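Local coordinates for photoreceptor-histidine kinase BphP (PDB 6BAF), which probably senses red and far-red light through a covalently bound biliverdin and relays the signal, through histidine kinase activity, to the control of cell development, at residues N2-P7 against P195-E200; Q76-K81 against D94-R99; G155-I160 against C273-G278. One frame throughout, in Å; residues are numbered along the deposited sequence.

Contact 1 of 3, residues N2-P7 against P195-E200; sequences NCDREP and PRQARE. With BLR (3-[5-[(Z)-(4-ethenyl-3-methyl-5-oxidanylidene-pyrrol-2-ylidene)methyl]-2-[[5-[(Z)-(3-ethenyl-4-methyl-5-oxidanylidene-pyrrol-2-ylidene)methyl]-3-(3-hydroxy-3-oxopropyl)-4-methyl-1H-pyrrol-2-yl]methyl]-4-methyl-1H-pyrrol-3-yl]propanoic acid), chain B.
The amide of Gln-197 meets the 2-7 loop by its NE2 edge: Cys-3 O accepts at 3.1 Å from NE2 and lies close to the amide plane, while Glu-6 O, tilted further from that plane, accepts from the same nitrogen over a distance so short that its exact value is doubtful. CG of Gln-197 stands between backbone N and carbonyl carbon (chi1 80°) and the chain folds at chi2, bringing NE2 up to the carbonyls of Cys-3 and Glu-6. The guanidinium of Arg-199 has one face on Pro-195 C and Arg-196 CA; at its edge a water accepts from NH2 and donates to Asp-4 OD1 (3.0 Å). Arg-196 N reaches Asp-4 OD1 at 2.9 Å from above the carboxylate plane, so this oxygen receives the first helical N-H after the N-cap residue Pro-195. Arg-199 NE and NH2 are also hydrogen-bonded to Ile-194 O and Ala-191 O. Cys-3 SG is covalently joined to BLR CBC (1.9 Å), and its CB packs on Pro-195 CB. Pro-195 CD sits 3.2 Å from BLR C1D. A PAS-side cysteine bonded to the biliverdin vinyl group, beside a GAF helix that lines the pocket, is the hallmark of bacteriophytochromes.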
loop_
_atom_site.group_PDB
_atom_site.type_symbol
_atom_site.label_atom_id
_atom_site.label_comp_id
_atom_site.label_asym_id
_atom_site.label_seq_id
_atom_site.Cartn_x
_atom_site.Cartn_y
_atom_site.Cartn_z
ATOM N N ASN A 2 19.508 -37.011 7.956
ATOM C CA ASN A 2 18.675 -36.504 6.860
ATOM C C ASN A 2 18.352 -35.000 6.932
ATOM O O ASN A 2 18.824 -34.268 7.817
ATOM C CB ASN A 2 17.399 -37.392 6.699
ATOM C CG ASN A 2 16.177 -36.987 7.597
ATOM O OD1 ASN A 2 16.148 -35.958 8.270
ATOM N ND2 ASN A 2 15.143 -37.819 7.550
ATOM N N CYS A 3 17.556 -34.543 5.954
ATOM C CA CYS A 3 17.445 -33.122 5.608
ATOM C C CYS A 3 16.802 -32.291 6.709
ATOM O O CYS A 3 17.178 -31.124 6.908
ATOM C CB CYS A 3 16.633 -32.989 4.318
ATOM S SG CYS A 3 17.487 -33.813 2.946
ATOM N N ASP A 4 15.841 -32.877 7.426
ATOM C CA ASP A 4 14.972 -32.193 8.373
ATOM C C ASP A 4 15.681 -31.795 9.668
ATOM O O ASP A 4 15.078 -31.094 10.480
ATOM C CB ASP A 4 13.756 -33.089 8.701
ATOM C CG ASP A 4 12.888 -33.484 7.437
ATOM O OD1 ASP A 4 12.856 -32.791 6.370
ATOM O OD2 ASP A 4 12.182 -34.520 7.529
ATOM N N ARG A 5 16.941 -32.180 9.887
ATOM C CA ARG A 5 17.517 -32.025 11.224
ATOM C C ARG A 5 18.451 -30.843 11.395
ATOM O O ARG A 5 18.552 -30.327 12.506
ATOM C CB ARG A 5 18.260 -33.296 11.658
ATOM C CG ARG A 5 17.296 -34.452 11.907
ATOM C CD ARG A 5 16.687 -34.323 13.305
ATOM N NE ARG A 5 16.397 -35.636 13.885
ATOM C CZ ARG A 5 16.286 -35.879 15.192
ATOM N NH1 ARG A 5 16.463 -34.888 16.076
ATOM N NH2 ARG A 5 16.010 -37.119 15.603
ATOM N N GLU A 6 19.140 -30.391 10.360
ATOM C CA GLU A 6 19.972 -29.205 10.506
ATOM C C GLU A 6 19.127 -28.053 11.039
ATOM O O GLU A 6 18.028 -27.823 10.529
ATOM C CB GLU A 6 20.574 -28.820 9.167
ATOM C CG GLU A 6 21.202 -27.444 9.182
ATOM C CD GLU A 6 21.318 -26.832 7.776
ATOM O OE1 GLU A 6 20.673 -27.407 6.832
ATOM O OE2 GLU A 6 22.045 -25.791 7.647
ATOM N N PRO A 7 19.568 -27.344 12.073
ATOM C CA PRO A 7 18.695 -26.317 12.651
ATOM C C PRO A 7 18.228 -25.265 11.636
ATOM O O PRO A 7 17.085 -25.364 11.178
ATOM C CB PRO A 7 19.549 -25.721 13.780
ATOM C CG PRO A 7 20.402 -26.860 14.221
ATOM C CD PRO A 7 20.690 -27.682 12.970
ATOM N N PRO A 195 13.168 -28.799 3.211
ATOM C CA PRO A 195 12.956 -29.784 4.274
ATOM C C PRO A 195 12.104 -29.200 5.382
ATOM O O PRO A 195 11.804 -28.004 5.441
ATOM C CB PRO A 195 14.371 -30.119 4.766
ATOM C CG PRO A 195 15.185 -28.864 4.419
ATOM C CD PRO A 195 14.569 -28.348 3.118
ATOM N N ARG A 196 11.765 -30.073 6.312
ATOM C CA ARG A 196 10.643 -29.809 7.190
ATOM C C ARG A 196 10.912 -28.645 8.146
ATOM O O ARG A 196 10.012 -27.845 8.421
ATOM C CB ARG A 196 10.310 -31.079 7.937
ATOM C CG ARG A 196 9.665 -30.833 9.209
ATOM C CD ARG A 196 8.665 -31.892 9.372
ATOM N NE ARG A 196 8.418 -32.061 10.787
ATOM C CZ ARG A 196 7.359 -32.699 11.267
ATOM N NH1 ARG A 196 6.457 -33.188 10.409
ATOM N NH2 ARG A 196 7.204 -32.818 12.584
ATOM N N GLN A 197 12.125 -28.512 8.664
ATOM C CA GLN A 197 12.359 -27.359 9.524
ATOM C C GLN A 197 12.375 -26.046 8.731
ATOM O O GLN A 197 12.116 -24.987 9.311
ATOM C CB GLN A 197 13.665 -27.539 10.320
ATOM C CG GLN A 197 14.970 -27.234 9.562
ATOM C CD GLN A 197 15.399 -28.325 8.585
ATOM O OE1 GLN A 197 14.564 -28.983 7.932
ATOM N NE2 GLN A 197 16.713 -28.525 8.476
ATOM N N ALA A 198 12.671 -26.079 7.428
ATOM C CA ALA A 198 12.537 -24.871 6.617
ATOM C C ALA A 198 11.066 -24.533 6.428
ATOM O O ALA A 198 10.647 -23.386 6.641
ATOM C CB ALA A 198 13.227 -25.048 5.262
ATOM N N ARG A 199 10.260 -25.536 6.079
ATOM C CA ARG A 199 8.838 -25.319 5.882
ATOM C C ARG A 199 8.180 -24.780 7.140
ATOM O O ARG A 199 7.280 -23.936 7.063
ATOM C CB ARG A 199 8.143 -26.604 5.497
ATOM C CG ARG A 199 8.242 -27.077 4.055
ATOM C CD ARG A 199 7.416 -28.377 4.036
ATOM N NE ARG A 199 8.304 -29.421 3.670
ATOM C CZ ARG A 199 8.476 -30.590 4.255
ATOM N NH1 ARG A 199 7.766 -31.014 5.292
ATOM N NH2 ARG A 199 9.397 -31.343 3.712
ATOM N N GLU A 200 8.596 -25.275 8.308
ATOM C CA GLU A 200 8.037 -24.785 9.560
ATOM C C GLU A 200 8.454 -23.346 9.827
ATOM O O GLU A 200 7.649 -22.544 10.298
ATOM C CB GLU A 200 8.468 -25.682 10.722
ATOM C CG GLU A 200 7.634 -26.956 10.838
ATOM C CD GLU A 200 8.254 -27.989 11.791
ATOM O OE1 GLU A 200 9.422 -27.782 12.250
ATOM O OE2 GLU A 200 7.568 -29.010 12.060
HETATM C CHA BLR B . 15.349 -23.832 1.277
HETATM N NA BLR B . 14.858 -24.779 -1.021
HETATM C C1A BLR B . 14.760 -23.801 -0.109
HETATM C C2A BLR B . 14.019 -22.730 -0.620
HETATM C C3A BLR B . 13.630 -23.069 -1.866
HETATM C C4A BLR B . 14.172 -24.340 -2.111
HETATM C CMA BLR B . 12.752 -22.181 -2.797
HETATM C CAA BLR B . 13.707 -21.441 0.142
HETATM C CBA BLR B . 14.874 -20.419 0.101
HETATM C CGA BLR B . 14.944 -19.686 -1.248
HETATM O O1A BLR B . 13.928 -19.016 -1.595
HETATM O O2A BLR B . 15.978 -19.736 -2.019
HETATM C CHB BLR B . 14.057 -25.235 -3.325
HETATM N NB BLR B . 14.308 -23.552 -5.182
HETATM C C1B BLR B . 13.864 -24.854 -4.556
HETATM C C2B BLR B . 13.200 -25.634 -5.629
HETATM C C3B BLR B . 13.188 -24.916 -6.838
HETATM C C4B BLR B . 13.858 -23.600 -6.643
HETATM C CMB BLR B . 12.577 -27.026 -5.478
HETATM O OB BLR B . 14.048 -22.745 -7.433
HETATM C CAB BLR B . 12.531 -25.461 -8.117
HETATM C CBB BLR B . 12.402 -24.726 -9.197
HETATM N NC BLR B . 17.709 -28.603 -0.183
HETATM C C1C BLR B . 18.004 -29.836 -1.018
HETATM C C2C BLR B . 18.542 -30.849 -0.060
HETATM C C3C BLR B . 18.578 -30.349 1.268
HETATM C C4C BLR B . 18.073 -28.939 1.254
HETATM C CMC BLR B . 18.954 -32.236 -0.502
HETATM O OC BLR B . 17.860 -29.970 -2.185
HETATM C CAC BLR B . 19.071 -31.113 2.512
HETATM C CBC BLR B . 18.587 -32.324 2.840
HETATM C CHD BLR B . 17.973 -28.162 2.287
HETATM N ND BLR B . 16.504 -26.150 1.234
HETATM C C1D BLR B . 17.298 -26.813 2.293
HETATM C C2D BLR B . 17.400 -25.968 3.472
HETATM C C3D BLR B . 16.637 -24.758 3.188
HETATM C C4D BLR B . 16.043 -24.835 1.805
HETATM C CMD BLR B . 18.149 -26.327 4.762
HETATM C CAD BLR B . 16.472 -23.578 4.123
HETATM C CBD BLR B . 17.480 -22.509 3.731
HETATM C CGD BLR B . 17.285 -21.493 4.840
HETATM O O1D BLR B . 16.151 -20.918 4.965
HETATM O O2D BLR B . 18.228 -21.313 5.670
HETATM O O HOH W 1 10.944 -33.352 4.160
#

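Contact 2 of 3, residues Q76-K81 against D94-R99; sequences QLNPLK and DGIAHR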
loop_
_atom_site.group_PDB
_atom_site.type_symbol
_atom_site.label_atom_id
_atom_site.label_comp_id
_atom_site.label_asym_id
_atom_site.label_seq_id
_atom_site.Cartn_x
_atom_site.Cartn_y
_atom_site.Cartn_z
ATOM N N GLN A 76 4.055 -2.797 13.662
ATOM C CA GLN A 76 3.636 -1.577 12.942
ATOM C C GLN A 76 4.495 -0.323 12.675
ATOM O O GLN A 76 4.137 0.435 11.796
ATOM C CB GLN A 76 2.350 -1.114 13.650
ATOM C CG GLN A 76 1.214 -2.215 13.731
ATOM C CD GLN A 76 1.517 -3.437 14.663
ATOM O OE1 GLN A 76 2.132 -3.295 15.724
ATOM N NE2 GLN A 76 1.081 -4.633 14.247
ATOM N N LEU A 77 5.621 -0.085 13.363
ATOM C CA LEU A 77 6.451 1.070 13.037
ATOM C C LEU A 77 7.551 0.812 12.012
ATOM O O LEU A 77 8.125 1.790 11.505
ATOM C CB LEU A 77 7.096 1.641 14.311
ATOM C CG LEU A 77 6.073 1.796 15.452
ATOM C CD1 LEU A 77 6.752 2.030 16.794
ATOM C CD2 LEU A 77 5.089 2.927 15.155
ATOM N N ASN A 78 7.917 -0.440 11.713
ATOM C CA ASN A 78 8.958 -0.617 10.683
ATOM C C ASN A 78 8.468 -0.033 9.344
ATOM O O ASN A 78 7.278 -0.074 9.058
ATOM C CB ASN A 78 9.353 -2.093 10.508
ATOM C CG ASN A 78 10.082 -2.657 11.742
ATOM O OD1 ASN A 78 10.946 -1.992 12.304
ATOM N ND2 ASN A 78 9.714 -3.847 12.169
ATOM N N PRO A 79 9.379 0.516 8.531
ATOM C CA PRO A 79 10.826 0.613 8.788
ATOM C C PRO A 79 11.169 1.819 9.670
ATOM O O PRO A 79 10.475 2.832 9.662
ATOM C CB PRO A 79 11.421 0.763 7.389
ATOM C CG PRO A 79 10.285 1.597 6.613
ATOM C CD PRO A 79 8.984 1.025 7.197
ATOM N N LEU A 80 12.223 1.698 10.466
ATOM C CA LEU A 80 12.663 2.805 11.291
ATOM C C LEU A 80 13.682 3.596 10.500
ATOM O O LEU A 80 14.501 3.024 9.792
ATOM C CB LEU A 80 13.279 2.294 12.596
ATOM C CG LEU A 80 12.408 1.252 13.294
ATOM C CD1 LEU A 80 13.176 0.649 14.481
ATOM C CD2 LEU A 80 11.057 1.848 13.731
ATOM N N LYS A 81 13.628 4.914 10.610
ATOM C CA LYS A 81 14.675 5.725 10.016
ATOM C C LYS A 81 15.851 5.754 10.986
ATOM O O LYS A 81 15.709 6.183 12.133
ATOM C CB LYS A 81 14.170 7.135 9.723
ATOM C CG LYS A 81 15.280 8.021 9.169
ATOM C CD LYS A 81 14.785 9.406 8.707
ATOM C CE LYS A 81 13.821 10.031 9.724
ATOM N NZ LYS A 81 14.551 10.786 10.782
ATOM N N ASP A 94 17.591 1.880 6.609
ATOM C CA ASP A 94 16.294 1.388 7.071
ATOM C C ASP A 94 16.536 0.366 8.169
ATOM O O ASP A 94 17.261 -0.613 7.970
ATOM C CB ASP A 94 15.485 0.748 5.944
ATOM C CG ASP A 94 15.123 1.753 4.841
ATOM O OD1 ASP A 94 14.628 2.863 5.179
ATOM O OD2 ASP A 94 15.357 1.418 3.657
ATOM N N GLY A 95 15.934 0.609 9.333
ATOM C CA GLY A 95 15.962 -0.334 10.420
ATOM C C GLY A 95 14.702 -1.170 10.356
ATOM O O GLY A 95 13.594 -0.650 10.192
ATOM N N ILE A 96 14.886 -2.470 10.458
ATOM C CA ILE A 96 13.804 -3.394 10.686
ATOM C C ILE A 96 14.075 -4.038 12.040
ATOM O O ILE A 96 15.071 -4.763 12.198
ATOM C CB ILE A 96 13.731 -4.431 9.567
ATOM C CG1 ILE A 96 13.637 -3.703 8.224
ATOM C CG2 ILE A 96 12.596 -5.374 9.815
ATOM C CD1 ILE A 96 14.166 -4.532 7.091
ATOM N N ALA A 97 13.217 -3.769 13.018
ATOM C CA ALA A 97 13.426 -4.247 14.371
ATOM C C ALA A 97 12.304 -5.197 14.755
ATOM O O ALA A 97 11.157 -5.009 14.342
ATOM C CB ALA A 97 13.514 -3.070 15.354
ATOM N N HIS A 98 12.636 -6.236 15.515
ATOM C CA HIS A 98 11.633 -7.168 16.005
ATOM C C HIS A 98 12.091 -7.721 17.355
ATOM O O HIS A 98 13.265 -7.636 17.713
ATOM C CB HIS A 98 11.353 -8.318 15.003
ATOM C CG HIS A 98 12.442 -9.344 14.916
ATOM N ND1 HIS A 98 13.598 -9.144 14.185
ATOM C CD2 HIS A 98 12.549 -10.586 15.459
ATOM C CE1 HIS A 98 14.377 -10.209 14.297
ATOM N NE2 HIS A 98 13.770 -11.095 15.070
ATOM N N ARG A 99 11.131 -8.261 18.107
ATOM C CA ARG A 99 11.360 -8.976 19.344
ATOM C C ARG A 99 11.101 -10.451 19.105
ATOM O O ARG A 99 10.076 -10.813 18.523
ATOM C CB ARG A 99 10.447 -8.457 20.447
ATOM C CG ARG A 99 10.692 -6.982 20.748
ATOM C CD ARG A 99 9.888 -6.548 21.974
ATOM N NE ARG A 99 10.197 -5.170 22.312
ATOM C CZ ARG A 99 9.513 -4.131 21.852
ATOM N NH1 ARG A 99 8.478 -4.330 21.044
ATOM N NH2 ARG A 99 9.870 -2.908 22.172
#
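Asn-78 grips Ala-97 with both ends of its amide, and together with the Leu-80/Gly-95 pair this makes a tight run of four hydrogen bonds. Ala-97 N donates to Asn-78 OD1 at 3.0 Å, and Asn-78 ND2 to Ala-97 O at 2.9 Å. Both bonds are nearly straight (173° and 172°), but Ala-97 N arrives above the plane of the Asn-78 side-chain carbonyl, while Ala-97 O lies in the Asn-78 amide plane. With CG anti to the carbonyl carbon (chi1 -68°), the amide turns toward the partner strand and supplies the acceptor and donor that a neighbouring strand's backbone would otherwise provide. The main chain takes over two residues on: Leu-80 and Gly-95 form a hydrogen-bonded antiparallel pair, Leu-80 N reaching Gly-95 O at 2.7 Å and Gly-95 N reaching Leu-80 O at 2.8 Å. Leu-80 and Lys-81 begin strand 80-85, which forms a beta hairpin with 90-100 in the PAS fold and is an outermost strand of the antiparallel sheet within the chain. A cis peptide before Pro-79 turns the chain from Asn-78 into this strand. On the buried face, Leu-80 CD1 touches Ala-97 CB at 3.8 Å, and Leu-69 of helix 59-69 covers both. The other face is looser between the segments, Pro-79 CB and Asp-94 CB coming no nearer than 4.3 Å, but Tyr-284 of helix 284-300 and Phe-123 of the second subunit cover Pro-79. Lys-81 and Asp-94 form a non-hydrogen-bonded antiparallel pair; the exposed Lys-81 side chain, on the same face as Asp-94, makes no contact with 94-99.

Contact 3 of 3, residues G155-I160 against C273-G278; sequences GFDRAI and CTQVSG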
loop_
_atom_site.group_PDB
_atom_site.type_symbol
_atom_site.label_atom_id
_atom_site.label_comp_id
_atom_site.label_asym_id
_atom_site.label_seq_id
_atom_site.Cartn_x
_atom_site.Cartn_y
_atom_site.Cartn_z
ATOM N N GLY A 155 12.525 -7.544 -11.123
ATOM C CA GLY A 155 13.550 -7.790 -12.118
ATOM C C GLY A 155 14.191 -9.166 -12.066
ATOM O O GLY A 155 15.203 -9.387 -12.734
ATOM N N PHE A 156 13.647 -10.098 -11.295
ATOM C CA PHE A 156 14.223 -11.436 -11.253
ATOM C C PHE A 156 14.085 -12.156 -12.605
ATOM O O PHE A 156 13.062 -12.046 -13.289
ATOM C CB PHE A 156 13.537 -12.244 -10.141
ATOM C CG PHE A 156 14.268 -12.207 -8.804
ATOM C CD1 PHE A 156 15.468 -12.901 -8.628
ATOM C CD2 PHE A 156 13.726 -11.514 -7.708
ATOM C CE1 PHE A 156 16.144 -12.923 -7.364
ATOM C CE2 PHE A 156 14.377 -11.522 -6.447
ATOM C CZ PHE A 156 15.600 -12.224 -6.284
ATOM N N ASP A 157 15.103 -12.946 -12.956
ATOM C CA ASP A 157 15.050 -13.763 -14.170
ATOM C C ASP A 157 13.893 -14.734 -14.178
ATOM O O ASP A 157 13.378 -15.056 -15.255
ATOM C CB ASP A 157 16.345 -14.560 -14.349
ATOM C CG ASP A 157 17.495 -13.681 -14.717
ATOM O OD1 ASP A 157 17.229 -12.717 -15.451
ATOM O OD2 ASP A 157 18.652 -13.902 -14.265
ATOM N N ARG A 158 13.486 -15.256 -13.016
ATOM C CA ARG A 158 12.418 -16.238 -12.990
ATOM C C ARG A 158 11.596 -16.051 -11.730
ATOM O O ARG A 158 12.150 -15.818 -10.659
ATOM C CB ARG A 158 12.997 -17.676 -13.068
ATOM C CG ARG A 158 11.961 -18.849 -12.989
ATOM C CD ARG A 158 12.619 -20.264 -13.422
ATOM N NE ARG A 158 13.931 -20.325 -12.827
ATOM C CZ ARG A 158 15.059 -20.654 -13.426
ATOM N NH1 ARG A 158 16.164 -20.596 -12.701
ATOM N NH2 ARG A 158 15.093 -21.073 -14.689
ATOM N N ALA A 159 10.281 -16.201 -11.839
ATOM C CA ALA A 159 9.401 -16.214 -10.687
ATOM C C ALA A 159 8.411 -17.333 -10.916
ATOM O O ALA A 159 7.805 -17.401 -11.989
ATOM C CB ALA A 159 8.651 -14.875 -10.493
ATOM N N ILE A 160 8.229 -18.207 -9.918
ATOM C CA ILE A 160 7.297 -19.313 -10.039
ATOM C C ILE A 160 6.360 -19.300 -8.850
ATOM O O ILE A 160 6.648 -18.698 -7.811
ATOM C CB ILE A 160 8.027 -20.676 -10.141
ATOM C CG1 ILE A 160 8.818 -20.963 -8.840
ATOM C CG2 ILE A 160 8.974 -20.662 -11.346
ATOM C CD1 ILE A 160 9.215 -22.486 -8.645
ATOM N N CYS A 273 11.538 -16.747 -6.521
ATOM C CA CYS A 273 12.229 -15.997 -7.565
ATOM C C CYS A 273 13.686 -16.366 -7.565
ATOM O O CYS A 273 14.284 -16.553 -6.492
ATOM C CB CYS A 273 12.153 -14.467 -7.374
ATOM S SG CYS A 273 10.466 -13.934 -7.049
ATOM N N THR A 274 14.265 -16.423 -8.765
ATOM C CA THR A 274 15.661 -16.803 -8.905
ATOM C C THR A 274 16.293 -15.965 -9.999
ATOM O O THR A 274 15.641 -15.578 -10.980
ATOM C CB THR A 274 15.813 -18.320 -9.215
ATOM O OG1 THR A 274 14.893 -18.690 -10.243
ATOM C CG2 THR A 274 15.463 -19.175 -7.970
ATOM N N GLN A 275 17.563 -15.674 -9.805
ATOM C CA GLN A 275 18.375 -14.924 -10.745
ATOM C C GLN A 275 19.435 -15.872 -11.270
ATOM O O GLN A 275 20.161 -16.472 -10.472
ATOM C CB GLN A 275 19.040 -13.740 -10.053
ATOM C CG GLN A 275 19.679 -12.759 -11.011
ATOM C CD GLN A 275 18.652 -11.868 -11.711
ATOM O OE1 GLN A 275 17.437 -12.117 -11.686
ATOM N NE2 GLN A 275 19.139 -10.807 -12.307
ATOM N N VAL A 276 19.506 -16.043 -12.588
ATOM C CA VAL A 276 20.600 -16.828 -13.151
ATOM C C VAL A 276 21.791 -15.921 -13.430
ATOM O O VAL A 276 22.936 -16.361 -13.326
ATOM C CB VAL A 276 20.140 -17.589 -14.411
ATOM C CG1 VAL A 276 18.833 -18.322 -14.136
ATOM C CG2 VAL A 276 19.912 -16.657 -15.530
ATOM N N SER A 277 21.515 -14.642 -13.702
ATOM C CA SER A 277 22.441 -13.562 -14.033
ATOM C C SER A 277 23.469 -13.323 -12.951
ATOM O O SER A 277 24.406 -14.099 -12.779
ATOM C CB SER A 277 21.680 -12.230 -14.236
ATOM O OG SER A 277 20.640 -12.309 -15.222
ATOM N N GLY A 278 23.317 -12.213 -12.255
ATOM C CA GLY A 278 24.218 -11.835 -11.185
ATOM C C GLY A 278 23.382 -11.666 -9.930
ATOM O O GLY A 278 22.498 -12.496 -9.675
HETATM O O HOH W 2 12.461 -19.123 -9.588
#
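Asp-157 and Arg-158 both face Thr-274 in a classic beta bulge, after which strands 158-160 and 273-275 run antiparallel at 161°, with Arg-158 and Thr-274 as a hydrogen-bonded pair and Ala-159 and Cys-273 as a non-hydrogen-bonded one. At the bulge, Asp-157 N is angled poorly toward Thr-274 O and bonds instead to Gln-275 OE1 at 2.8 Å. The Gln-275 amide and the Asp-157 carboxylate cross at about a right angle as side chains, yet their planes are only 6° apart and stacked. Gln-275 leaves the strand with CG anti to its N (chi1 -169°), then bends at chi2, which carries the amide back over Asp-157. Three donors converge on Asp-157 OD2: Ser-277 OG (2.7 Å) on the syn lone pair, Val-276 N (2.9 Å) on the anti side, and Ser-277 N (3.0 Å) nearly in line with the C-O bond. This grip fixes the carboxylate's rotation and ties the turn at Val-276 and Ser-277 to Asp-157; Arg-180 lies near its other oxygen in a long, weak ion pair. On the face of Arg-158 and Thr-274, Arg-158 NE donates to Thr-274 OG1 at 3.2 Å, with a weak second bond from NH1, while NH2 turns to Asp-182 O. A water also bonds to Thr-274 OG1. Across the sheet, Cys-273 CB sits over one face of the Phe-156 ring, 3.6 Å from its centroid, a CH-pi contact, and Cys-273 SG approaches the ring obliquely. Two central strands of the GAF antiparallel sheet are thus joined, with helix 139-154 against the face of Ala-159 and Cys-273 and, on the other, Thr-274 lining the biliverdin pocket.

Biliverdin is shared by contacts 1 and 3, whose centres are 25 Å apart and whose nearest atoms are about 14 Å apart: contact 1 holds the covalent attachment, while contact 3 offers the Thr-274 side chain to the pocket of the same chromophore. Their segments alternate along the chain, and contact 1 brings the N-terminal 2-7 loop against the GAF domain. Contact 2 lies 28 Å from contact 1 and 27 Å from contact 3, centre to centre, across the middle of the chain from both. It falls within the sequence span between the segments of contact 1, and it alone of the three reaches the second subunit.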